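Local coordinates for uncharacterized protein (Bacteroides ovatus, PDB 4DQA) that is of unknown function but probably binds carbohydrate, pairing an N-terminal DUF1735-type domain with a concanavalin A-like lectin/glucanase domain, at residues L31-S36 / L88-I93; P7-E12 / M113-S118. One frame throughout, in Å; residues are numbered along the deposited sequence.

Contact 1: L31-S36 / L88-I93; sequences LVSRLS and LYADNI
R34 leaves its backbone with CG wedged between N and the carbonyl carbon (chi1 60°), and a bend at chi3 (-70°) carries its chain alongside both L88 and Y89, all three pointing the same way. Y89 swings its CG beside its own backbone N, which lays the ring against the aliphatic part of the arginine: CD1 of Y89 is 3.8 Å from CB of R34. The guanidinium and phenol planes are inclined by 55°. CB of L88 sits over one guanidinium face, while CD1 of L88 lies 3.6 Å from NH2 of R34. The same group folds back on its own strand, NE and NH2 both donating to the carbonyl oxygen of L35, which lies in the guanidinium plane; NH1 forms a salt bridge with E12, whose carboxylate also makes an unusually short and therefore doubtful approach to the hydroxyl of Y89.

The backbones run antiparallel but are bridged in two places. At one end L31 and I93 form a hydrogen-bonded pair, with N of L31 2.9 Å from O of I93. Farther on, N of A90 donates almost straight to O of S33, and N of L35 reaches O of L88 at 2.8 Å. The register slips by one residue between these places, and there a water donates to both O of L31 and O of D91. V32 sets CG1 near the edge of the Y89 ring and CG2 3.3 Å from OD1 of N92.

Main-chain bonding thus extends the strand pair of this N-terminal, E-set-related domain through irregular chain, while the salt bridge to R34 would be expected to favour the ionised carboxylate of E12.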
loop_
_atom_site.group_PDB
_atom_site.type_symbol
_atom_site.label_atom_id
_atom_site.label_comp_id
_atom_site.label_asym_id
_atom_site.label_seq_id
_atom_site.Cartn_x
_atom_site.Cartn_y
_atom_site.Cartn_z
ATOM N N LEU A 31 12.003 5.533 29.719
ATOM C CA LEU A 31 12.454 6.848 29.311
ATOM C C LEU A 31 13.441 7.360 30.348
ATOM O O LEU A 31 13.079 7.543 31.528
ATOM C CB LEU A 31 11.269 7.794 29.194
ATOM C CG LEU A 31 11.598 9.207 28.741
ATOM C CD1 LEU A 31 12.136 9.159 27.321
ATOM C CD2 LEU A 31 10.343 10.059 28.862
ATOM N N VAL A 32 14.675 7.604 29.905
ATOM C CA VAL A 32 15.767 8.047 30.760
ATOM C C VAL A 32 16.585 9.140 30.073
ATOM O O VAL A 32 16.985 8.996 28.912
ATOM C CB VAL A 32 16.699 6.866 31.099
ATOM C CG1 VAL A 32 17.871 7.312 31.934
ATOM C CG2 VAL A 32 15.930 5.786 31.839
ATOM N N SER A 33 16.812 10.232 30.785
ATOM C CA SER A 33 17.727 11.266 30.361
ATOM C C SER A 33 18.958 11.228 31.244
ATOM O O SER A 33 18.994 10.482 32.222
ATOM C CB SER A 33 17.046 12.633 30.451
ATOM O OG SER A 33 16.613 12.922 31.770
ATOM N N ARG A 34 19.978 12.005 30.891
ATOM C CA ARG A 34 21.214 12.036 31.684
ATOM C C ARG A 34 21.875 13.411 31.721
ATOM O O ARG A 34 21.516 14.320 30.981
ATOM C CB ARG A 34 22.233 11.025 31.158
ATOM C CG ARG A 34 22.663 11.244 29.718
ATOM C CD ARG A 34 23.932 10.467 29.426
ATOM N NE ARG A 34 25.071 11.045 30.123
ATOM C CZ ARG A 34 26.311 10.571 30.067
ATOM N NH1 ARG A 34 26.582 9.478 29.358
ATOM N NH2 ARG A 34 27.280 11.188 30.729
ATOM N N LEU A 35 22.865 13.522 32.604
ATOM C CA LEU A 35 23.718 14.696 32.692
ATOM C C LEU A 35 24.989 14.531 31.866
ATOM O O LEU A 35 25.484 13.416 31.658
ATOM C CB LEU A 35 24.141 14.918 34.145
ATOM C CG LEU A 35 23.114 15.528 35.088
ATOM C CD1 LEU A 35 23.628 15.469 36.527
ATOM C CD2 LEU A 35 22.837 16.947 34.677
ATOM N N SER A 36 25.536 15.654 31.423
ATOM C CA SER A 36 26.788 15.631 30.670
ATOM C C SER A 36 27.939 15.235 31.602
ATOM O O SER A 36 28.871 14.525 31.203
ATOM C CB SER A 36 27.029 16.996 30.038
ATOM O OG SER A 36 26.907 18.014 31.014
ATOM N N LEU A 88 24.693 10.022 36.851
ATOM C CA LEU A 88 24.515 10.591 35.522
ATOM C C LEU A 88 23.091 10.412 34.999
ATOM O O LEU A 88 22.567 11.297 34.322
ATOM C CB LEU A 88 25.474 9.959 34.525
ATOM C CG LEU A 88 26.964 10.180 34.774
ATOM C CD1 LEU A 88 27.793 9.356 33.797
ATOM C CD2 LEU A 88 27.304 11.646 34.647
ATOM N N TYR A 89 22.484 9.258 35.276
ATOM C CA TYR A 89 21.204 8.907 34.649
ATOM C C TYR A 89 20.026 9.143 35.567
ATOM O O TYR A 89 20.065 8.834 36.777
ATOM C CB TYR A 89 21.179 7.449 34.212
ATOM C CG TYR A 89 22.206 7.127 33.173
ATOM C CD1 TYR A 89 21.925 7.279 31.826
ATOM C CD2 TYR A 89 23.464 6.689 33.544
ATOM C CE1 TYR A 89 22.876 6.990 30.869
ATOM C CE2 TYR A 89 24.423 6.402 32.601
ATOM C CZ TYR A 89 24.122 6.554 31.264
ATOM O OH TYR A 89 25.067 6.267 30.312
ATOM N N ALA A 90 18.966 9.681 34.984
ATOM C CA ALA A 90 17.764 9.963 35.736
ATOM C C ALA A 90 17.068 8.681 36.134
ATOM O O ALA A 90 17.131 7.666 35.435
ATOM C CB ALA A 90 16.806 10.822 34.903
ATOM N N ASP A 91 16.347 8.754 37.246
ATOM C CA ASP A 91 15.478 7.654 37.606
ATOM C C ASP A 91 14.482 7.425 36.477
ATOM O O ASP A 91 13.928 8.372 35.889
ATOM C CB ASP A 91 14.730 7.941 38.893
ATOM C CG ASP A 91 15.641 7.961 40.117
ATOM O OD1 ASP A 91 16.799 7.514 40.038
ATOM O OD2 ASP A 91 15.168 8.442 41.161
ATOM N N ASN A 92 14.258 6.159 36.178
ATOM C CA ASN A 92 13.432 5.784 35.061
ATOM C C ASN A 92 11.977 6.221 35.188
ATOM O O ASN A 92 11.364 6.199 36.278
ATOM C CB ASN A 92 13.470 4.267 34.915
ATOM C CG ASN A 92 12.782 3.791 33.665
ATOM O OD1 ASN A 92 13.239 4.061 32.554
ATOM N ND2 ASN A 92 11.677 3.079 33.832
ATOM N N ILE A 93 11.421 6.605 34.057
ATOM C CA ILE A 93 10.001 6.837 33.893
ATOM C C ILE A 93 9.475 5.799 32.913
ATOM O O ILE A 93 10.164 5.458 31.955
ATOM C CB ILE A 93 9.783 8.246 33.293
ATOM C CG1 ILE A 93 10.057 9.280 34.375
ATOM C CG2 ILE A 93 8.416 8.383 32.635
ATOM C CD1 ILE A 93 9.207 9.150 35.530
HETATM O O HOH W 1 13.788 9.423 33.372
#

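Contact 2: P7-E12 / M113-S118; sequences PKVYFE and MRVHSS
V9 of the N-terminal strand and F11, two residues farther on, project onto V115, with no hydrogen bond between the two segments. V115 holds CG1 between its backbone N and carbonyl carbon (chi1 63°) and CG2 anti to N, a rotamer that spreads its two methyls between the two partners. CG2 goes to the valine, 3.7 Å from CG1 of V9, and the side chains meet at a slant. CG1 goes to the phenylalanine, 3.6 Å from CE2 of F11.

With chi1 at -74°, F11 turns its ring so that the CE2 and CZ corner slides past V115 in the opposite direction and reaches the chain behind it. CB of V115 is 3.7 Å from CZ of F11, and O of M113 lies 3.4 Å from CE2 of F11. The carbonyl carbon of R114 sits near the ring plane, at the ring's edge. Beyond V115, CG2 of V9 comes within 4.4 Å of CB of S117, a looser approach; the hydroxyl of S117 bonds instead to O of D44 and to backbone nitrogens of the turn that follows.

The segments run nearly antiparallel, yet the closest pair of CA atoms, those of V9 and S117, is 7.3 Å apart, too far for backbone pairing, and the two strands belong to different sheets. Y47 and L31 also pack on F11, while L35 lies against V9 and S33 against V115.

Such apolar filling is consistent with the core of a beta sandwich, as in E-set domains: cohesion here comes from methyl and ring contacts, while the backbone of V9 is bonded to S121 and L123, at the neighbouring 121-122 strand and just beyond it.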
loop_
_atom_site.group_PDB
_atom_site.type_symbol
_atom_site.label_atom_id
_atom_site.label_comp_id
_atom_site.label_asym_id
_atom_site.label_seq_id
_atom_site.Cartn_x
_atom_site.Cartn_y
_atom_site.Cartn_z
ATOM N N PRO A 7 26.831 21.935 33.680
ATOM C CA PRO A 7 26.375 20.677 33.064
ATOM C C PRO A 7 24.955 20.746 32.558
ATOM O O PRO A 7 24.157 21.540 33.058
ATOM C CB PRO A 7 26.406 19.680 34.210
ATOM C CG PRO A 7 26.109 20.534 35.444
ATOM C CD PRO A 7 26.709 21.918 35.150
ATOM N N LYS A 8 24.641 19.876 31.604
ATOM C CA LYS A 8 23.363 19.919 30.903
ATOM C C LYS A 8 22.699 18.555 30.896
ATOM O O LYS A 8 23.359 17.521 30.980
ATOM C CB LYS A 8 23.572 20.376 29.460
ATOM C CG LYS A 8 24.022 21.840 29.349
ATOM C CD LYS A 8 24.086 22.290 27.897
ATOM C CE LYS A 8 24.339 23.799 27.781
ATOM N NZ LYS A 8 25.621 24.211 28.424
ATOM N N VAL A 9 21.380 18.567 30.754
ATOM C CA VAL A 9 20.599 17.341 30.647
ATOM C C VAL A 9 20.312 17.045 29.175
ATOM O O VAL A 9 20.040 17.957 28.402
ATOM C CB VAL A 9 19.289 17.496 31.444
ATOM C CG1 VAL A 9 18.312 16.376 31.135
ATOM C CG2 VAL A 9 19.608 17.539 32.939
ATOM N N TYR A 10 20.416 15.775 28.798
ATOM C CA TYR A 10 20.202 15.371 27.423
ATOM C C TYR A 10 19.851 13.901 27.351
ATOM O O TYR A 10 19.862 13.195 28.358
ATOM C CB TYR A 10 21.451 15.674 26.578
ATOM C CG TYR A 10 22.648 14.790 26.827
ATOM C CD1 TYR A 10 23.439 14.951 27.963
ATOM C CD2 TYR A 10 23.018 13.812 25.904
ATOM C CE1 TYR A 10 24.542 14.138 28.181
ATOM C CE2 TYR A 10 24.109 13.004 26.123
ATOM C CZ TYR A 10 24.874 13.179 27.252
ATOM O OH TYR A 10 25.965 12.375 27.463
ATOM N N PHE A 11 19.537 13.440 26.147
ATOM C CA PHE A 11 19.315 12.026 25.894
ATOM C C PHE A 11 20.532 11.347 25.253
ATOM O O PHE A 11 21.027 11.813 24.244
ATOM C CB PHE A 11 18.112 11.863 24.973
ATOM C CG PHE A 11 16.784 12.119 25.640
ATOM C CD1 PHE A 11 16.328 11.275 26.617
ATOM C CD2 PHE A 11 15.977 13.180 25.243
ATOM C CE1 PHE A 11 15.087 11.484 27.192
ATOM C CE2 PHE A 11 14.736 13.390 25.815
ATOM C CZ PHE A 11 14.297 12.516 26.785
ATOM N N GLU A 12 20.984 10.249 25.849
ATOM C CA GLU A 12 22.232 9.570 25.450
ATOM C C GLU A 12 22.065 8.880 24.122
ATOM O O GLU A 12 22.962 8.907 23.277
ATOM C CB GLU A 12 22.604 8.533 26.507
ATOM C CG GLU A 12 23.905 7.802 26.277
ATOM C CD GLU A 12 24.255 6.952 27.472
ATOM O OE1 GLU A 12 23.677 5.853 27.623
ATOM O OE2 GLU A 12 25.086 7.399 28.280
HETATM N N MSE A 113 9.926 12.478 22.419
HETATM C CA MSE A 113 9.817 12.954 23.793
HETATM C C MSE A 113 10.875 14.010 24.085
HETATM O O MSE A 113 12.047 13.813 23.810
HETATM C CB MSE A 113 10.023 11.798 24.758
HETATM C CG MSE A 113 9.061 10.632 24.603
HETATM SE SE MSE A 113 7.234 11.161 25.030
HETATM C CE MSE A 113 7.508 12.140 26.616
ATOM N N ARG A 114 10.447 15.119 24.668
ATOM C CA ARG A 114 11.332 16.187 25.058
ATOM C C ARG A 114 11.644 16.091 26.521
ATOM O O ARG A 114 10.775 15.756 27.317
ATOM C CB ARG A 114 10.661 17.532 24.791
ATOM C CG ARG A 114 11.547 18.717 25.086
ATOM C CD ARG A 114 10.932 19.981 24.558
ATOM N NE ARG A 114 10.980 20.101 23.099
ATOM C CZ ARG A 114 11.966 20.690 22.423
ATOM N NH1 ARG A 114 13.022 21.176 23.073
ATOM N NH2 ARG A 114 11.897 20.798 21.095
ATOM N N VAL A 115 12.890 16.391 26.879
ATOM C CA VAL A 115 13.256 16.536 28.284
ATOM C C VAL A 115 13.438 18.016 28.616
ATOM O O VAL A 115 13.908 18.821 27.787
ATOM C CB VAL A 115 14.519 15.696 28.662
ATOM C CG1 VAL A 115 15.748 16.170 27.886
ATOM C CG2 VAL A 115 14.787 15.743 30.166
ATOM N N HIS A 116 13.068 18.369 29.843
ATOM C CA HIS A 116 13.144 19.703 30.401
ATOM C C HIS A 116 13.839 19.584 31.762
ATOM O O HIS A 116 13.874 18.499 32.364
ATOM C CB HIS A 116 11.738 20.262 30.670
ATOM C CG HIS A 116 10.791 20.170 29.523
ATOM N ND1 HIS A 116 10.757 21.084 28.494
ATOM C CD2 HIS A 116 9.830 19.258 29.245
ATOM C CE1 HIS A 116 9.828 20.729 27.625
ATOM N NE2 HIS A 116 9.231 19.641 28.073
ATOM N N SER A 117 14.349 20.696 32.288
ATOM C CA SER A 117 14.869 20.686 33.636
ATOM C C SER A 117 14.612 22.016 34.315
ATOM O O SER A 117 14.800 23.066 33.714
ATOM C CB SER A 117 16.382 20.409 33.651
ATOM O OG SER A 117 16.907 20.419 34.980
ATOM N N SER A 118 14.183 21.947 35.565
ATOM C CA SER A 118 14.037 23.150 36.366
ATOM C C SER A 118 15.323 23.485 37.112
ATOM O O SER A 118 15.401 24.507 37.810
ATOM C CB SER A 118 12.869 22.992 37.345
ATOM O OG SER A 118 13.079 21.890 38.236
#

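In the fold
Both contacts lie in the N-terminal domain, their centres about 8 Å apart and some 39 and 38 Å from the centre of the elongated chain. In sequence the segments run 7-12, 31-36, 88-93, 113-118, so contact 1 is nested within the loop closed by contact 2. Strands 8-10 and 27-35 are neighbours in one mixed sheet: contact 1 continues that sheet toward strand 93-97, whereas contact 2 crosses to strand 107-117 of the other sheet. E12, from the first segment of contact 2, ties them together through its salt bridge with R34. One contact thus builds a sheet laterally and the other joins two sheets, both within the domain preceding the lectin-like one.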